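Local coordinates for uncharacterized ACR, COG1565 superfamily (Burkholderia thailandensis, PDB 4F3N), which is of unknown function but has a methyltransferase-superfamily fold and may act as an S-adenosylmethionine-dependent protein-arginine methyltransferase, at residues A[224-236]-A[244-256]. Sequence-based numbering, arbitrary orientation. Where two conformers were deposited one is given.
Sequences LVAKQARGWCERG and AFVFADRPFARAE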
# COMPACT_ATOMS: atom_id res chain seq x y z
N LEU A 224 -1.89 7.16 15.63
CA LEU A 224 -2.27 8.54 15.49
C LEU A 224 -1.61 9.37 16.58
O LEU A 224 -1.48 8.95 17.74
CB LEU A 224 -3.78 8.67 15.57
CG LEU A 224 -4.56 7.88 14.49
CD1 LEU A 224 -6.07 7.94 14.68
CD2 LEU A 224 -4.21 8.43 13.11
N VAL A 225 -1.20 10.57 16.21
CA VAL A 225 -0.55 11.44 17.17
C VAL A 225 -1.19 12.81 17.09
O VAL A 225 -1.61 13.24 16.00
CB VAL A 225 0.96 11.52 16.93
CG1 VAL A 225 1.60 10.14 17.15
CG2 VAL A 225 1.33 12.07 15.52
N ALA A 226 -1.32 13.48 18.23
CA ALA A 226 -2.02 14.76 18.29
C ALA A 226 -1.17 15.76 19.04
O ALA A 226 -0.60 15.44 20.08
CB ALA A 226 -3.37 14.61 19.00
N LYS A 227 -1.14 16.98 18.53
CA LYS A 227 -0.36 18.07 19.15
C LYS A 227 -1.19 18.80 20.16
O LYS A 227 -2.14 19.50 19.79
CB LYS A 227 0.11 19.05 18.09
CG LYS A 227 0.98 20.19 18.67
CD LYS A 227 2.35 19.71 19.08
CE LYS A 227 3.22 20.82 19.69
NZ LYS A 227 3.40 21.96 18.76
N GLN A 228 -0.86 18.62 21.43
CA GLN A 228 -1.45 19.33 22.55
C GLN A 228 -0.54 20.49 22.94
O GLN A 228 0.65 20.52 22.54
CB GLN A 228 -1.62 18.40 23.77
CG GLN A 228 -2.73 17.38 23.64
CD GLN A 228 -2.95 16.57 24.91
OE1 GLN A 228 -2.04 16.42 25.74
NE2 GLN A 228 -4.16 16.05 25.07
N ALA A 229 -1.07 21.42 23.73
CA ALA A 229 -0.27 22.50 24.30
C ALA A 229 0.97 21.92 24.97
O ALA A 229 2.09 22.39 24.73
CB ALA A 229 -1.10 23.27 25.31
N ARG A 230 0.75 20.89 25.80
CA ARG A 230 1.82 20.26 26.57
C ARG A 230 2.82 19.49 25.72
O ARG A 230 3.81 18.98 26.25
CB ARG A 230 1.23 19.30 27.62
N GLY A 231 2.56 19.39 24.41
CA GLY A 231 3.39 18.67 23.48
C GLY A 231 2.60 17.56 22.80
O GLY A 231 1.38 17.39 23.04
N TRP A 232 3.30 16.79 21.96
CA TRP A 232 2.68 15.66 21.24
C TRP A 232 2.22 14.59 22.18
O TRP A 232 2.84 14.36 23.21
CB TRP A 232 3.65 15.06 20.26
CG TRP A 232 3.90 15.95 19.08
CD1 TRP A 232 4.96 16.83 18.90
CD2 TRP A 232 3.07 16.07 17.89
NE1 TRP A 232 4.86 17.46 17.68
CE2 TRP A 232 3.74 17.06 17.03
CE3 TRP A 232 1.88 15.49 17.46
CZ2 TRP A 232 3.21 17.41 15.79
CZ3 TRP A 232 1.37 15.86 16.22
CH2 TRP A 232 2.02 16.79 15.41
N CYS A 233 1.11 13.95 21.84
CA CYS A 233 0.68 12.77 22.56
C CYS A 233 0.08 11.78 21.59
O CYS A 233 -0.03 12.06 20.40
CB CYS A 233 -0.34 13.13 23.59
SG CYS A 233 -1.84 13.74 22.88
N GLU A 234 -0.30 10.63 22.11
CA GLU A 234 -0.87 9.59 21.26
C GLU A 234 -2.39 9.63 21.31
O GLU A 234 -2.98 9.71 22.39
CB GLU A 234 -0.35 8.21 21.65
CG GLU A 234 -0.86 7.13 20.71
CD GLU A 234 -0.03 5.87 20.62
OE1 GLU A 234 0.84 5.63 21.51
OE2 GLU A 234 -0.25 5.13 19.64
N ARG A 235 -3.00 9.56 20.12
CA ARG A 235 -4.40 9.43 19.96
C ARG A 235 -4.74 7.94 19.77
O ARG A 235 -4.40 7.34 18.77
CB ARG A 235 -4.88 10.25 18.78
CG ARG A 235 -6.38 10.14 18.58
CD ARG A 235 -6.97 11.27 17.77
NE ARG A 235 -6.91 12.53 18.50
CZ ARG A 235 -7.48 13.68 18.14
NH1 ARG A 235 -8.19 13.80 17.02
NH2 ARG A 235 -7.31 14.73 18.92
N GLY A 236 -5.43 7.38 20.77
CA GLY A 236 -5.86 5.99 20.73
C GLY A 236 -7.34 5.88 20.79
O GLY A 236 -8.10 6.82 20.44
N ALA A 244 -19.75 3.43 22.88
CA ALA A 244 -19.27 3.75 21.53
C ALA A 244 -17.77 3.92 21.55
O ALA A 244 -17.21 4.38 22.54
CB ALA A 244 -19.90 5.02 21.00
N PHE A 245 -17.13 3.58 20.42
CA PHE A 245 -15.69 3.85 20.30
C PHE A 245 -15.54 5.38 20.26
O PHE A 245 -16.36 6.06 19.61
CB PHE A 245 -15.09 3.26 19.04
CG PHE A 245 -15.11 1.74 19.03
CD1 PHE A 245 -14.36 1.02 19.92
CD2 PHE A 245 -15.92 1.06 18.13
CE1 PHE A 245 -14.37 -0.38 19.91
CE2 PHE A 245 -15.96 -0.33 18.12
CZ PHE A 245 -15.19 -1.07 19.04
N VAL A 246 -14.49 5.89 20.89
CA VAL A 246 -14.15 7.32 20.87
C VAL A 246 -12.64 7.44 20.75
O VAL A 246 -11.93 6.58 21.29
CB VAL A 246 -14.63 8.03 22.16
CG1 VAL A 246 -13.90 7.56 23.41
CG2 VAL A 246 -14.50 9.53 22.01
N PHE A 247 -12.13 8.44 20.02
CA PHE A 247 -10.69 8.73 20.12
C PHE A 247 -10.41 9.31 21.51
O PHE A 247 -11.25 10.01 22.07
CB PHE A 247 -10.25 9.75 19.08
CG PHE A 247 -10.26 9.24 17.67
CD1 PHE A 247 -9.37 8.24 17.27
CD2 PHE A 247 -11.10 9.81 16.75
CE1 PHE A 247 -9.37 7.82 15.94
CE2 PHE A 247 -11.08 9.42 15.43
CZ PHE A 247 -10.22 8.42 15.04
N ALA A 248 -9.21 9.06 22.02
CA ALA A 248 -8.81 9.56 23.31
C ALA A 248 -7.36 9.79 23.29
O ALA A 248 -6.60 8.92 22.87
CB ALA A 248 -9.17 8.59 24.43
N ASP A 249 -6.93 10.97 23.76
CA ASP A 249 -5.53 11.35 23.69
C ASP A 249 -4.82 11.08 25.01
O ASP A 249 -5.38 11.38 26.06
CB ASP A 249 -5.43 12.82 23.32
CG ASP A 249 -5.91 13.10 21.93
OD1 ASP A 249 -5.79 12.21 21.07
OD2 ASP A 249 -6.38 14.23 21.68
N ARG A 250 -3.62 10.49 24.95
CA ARG A 250 -2.85 10.11 26.15
C ARG A 250 -1.39 10.44 25.96
O ARG A 250 -0.88 10.29 24.86
CB ARG A 250 -2.96 8.60 26.34
CG ARG A 250 -3.03 8.16 27.77
CD ARG A 250 -3.53 6.74 27.88
NE ARG A 250 -2.46 5.79 27.58
CZ ARG A 250 -2.49 4.50 27.92
NH1 ARG A 250 -1.46 3.72 27.59
NH2 ARG A 250 -3.52 3.98 28.57
N PRO A 251 -0.68 10.84 27.04
CA PRO A 251 0.76 11.00 26.88
C PRO A 251 1.43 9.71 26.43
O PRO A 251 0.96 8.61 26.74
CB PRO A 251 1.24 11.38 28.29
CG PRO A 251 0.03 11.84 29.01
CD PRO A 251 -1.16 11.21 28.37
N PHE A 252 2.54 9.86 25.70
CA PHE A 252 3.32 8.72 25.24
C PHE A 252 3.84 7.89 26.41
O PHE A 252 4.16 8.46 27.45
CB PHE A 252 4.47 9.20 24.35
CG PHE A 252 4.01 9.61 22.98
CD1 PHE A 252 3.64 8.65 22.07
CD2 PHE A 252 3.89 10.95 22.63
CE1 PHE A 252 3.17 9.00 20.81
CE2 PHE A 252 3.44 11.31 21.38
CZ PHE A 252 3.08 10.34 20.47
N ALA A 253 3.86 6.57 26.25
CA ALA A 253 4.48 5.68 27.22
C ALA A 253 5.96 6.00 27.20
O ALA A 253 6.54 6.41 28.21
CB ALA A 253 4.25 4.22 26.86
N ARG A 254 6.57 5.83 26.02
CA ARG A 254 7.97 6.18 25.81
C ARG A 254 8.03 7.68 25.51
O ARG A 254 7.81 8.09 24.38
CB ARG A 254 8.56 5.36 24.66
N ALA A 255 8.33 8.49 26.53
CA ALA A 255 8.52 9.93 26.34
C ALA A 255 9.53 10.21 25.21
O ALA A 255 9.45 11.24 24.55
CB ALA A 255 8.96 10.60 27.64
N GLU A 256 10.45 9.27 24.99
CA GLU A 256 11.33 9.28 23.82
C GLU A 256 10.58 9.46 22.51
O GLU A 256 11.03 10.20 21.64
CB GLU A 256 12.14 7.98 23.76
O HOH W 1 -4.39 13.97 26.97
O HOH W 2 3.29 12.58 25.36
O HOH W 3 1.53 5.73 23.99
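Arg235 and Asp249 face each other as a non-hydrogen-bonded pair of an antiparallel beta hairpin, and their side chains close a two-point salt bridge over the sheet. Arg235 presents the side of its guanidinium: NE reaches Asp249 OD1 at 2.8 Å and NH2 reaches Asp249 OD2 at 3.0 Å. Both oxygens use their syn lone pairs, and with the two planes only 17° apart the carboxylate is held flat. The arginine starts out extended and bends at chi3 (-69°), which turns the guanidinium back onto the aspartate. On the same face Phe247 packs against the arginine's CG and CD, while its CE1 meets Leu224 CD1 at 3.5 Å; Cys233 SG lies beside Asp249 CB on the other flank.

Backbone bonds in both directions join Glu234 to Arg250 and Gly236 to Ala248. Beyond Pro251 the chain curls so that the ring of Phe252 lies against the backbone of Cys233 and Glu234 in strand 231-236. Its CG stands opposite the carbonyl carbon (chi1 -76°), bringing one ring face to Glu234 N, with CE2 3.3 Å from Cys233 CA. Val225 CG1 meets the ring edge at CZ, 3.6 Å away. A water bridges Trp232 O and Phe252 N, where the two chains no longer bond directly, and another links Gln228 NE2 to Asp249 O. The Glu234 carboxylate is salt-bridged to Arg223.

Strand 231-239 is the shared element here, paired with 223-228 as well as with 245-250; strand 271-274 lies beyond 223-228, Trp75 bonds to Ala248 O, and Phe245 rests on helix 52-71.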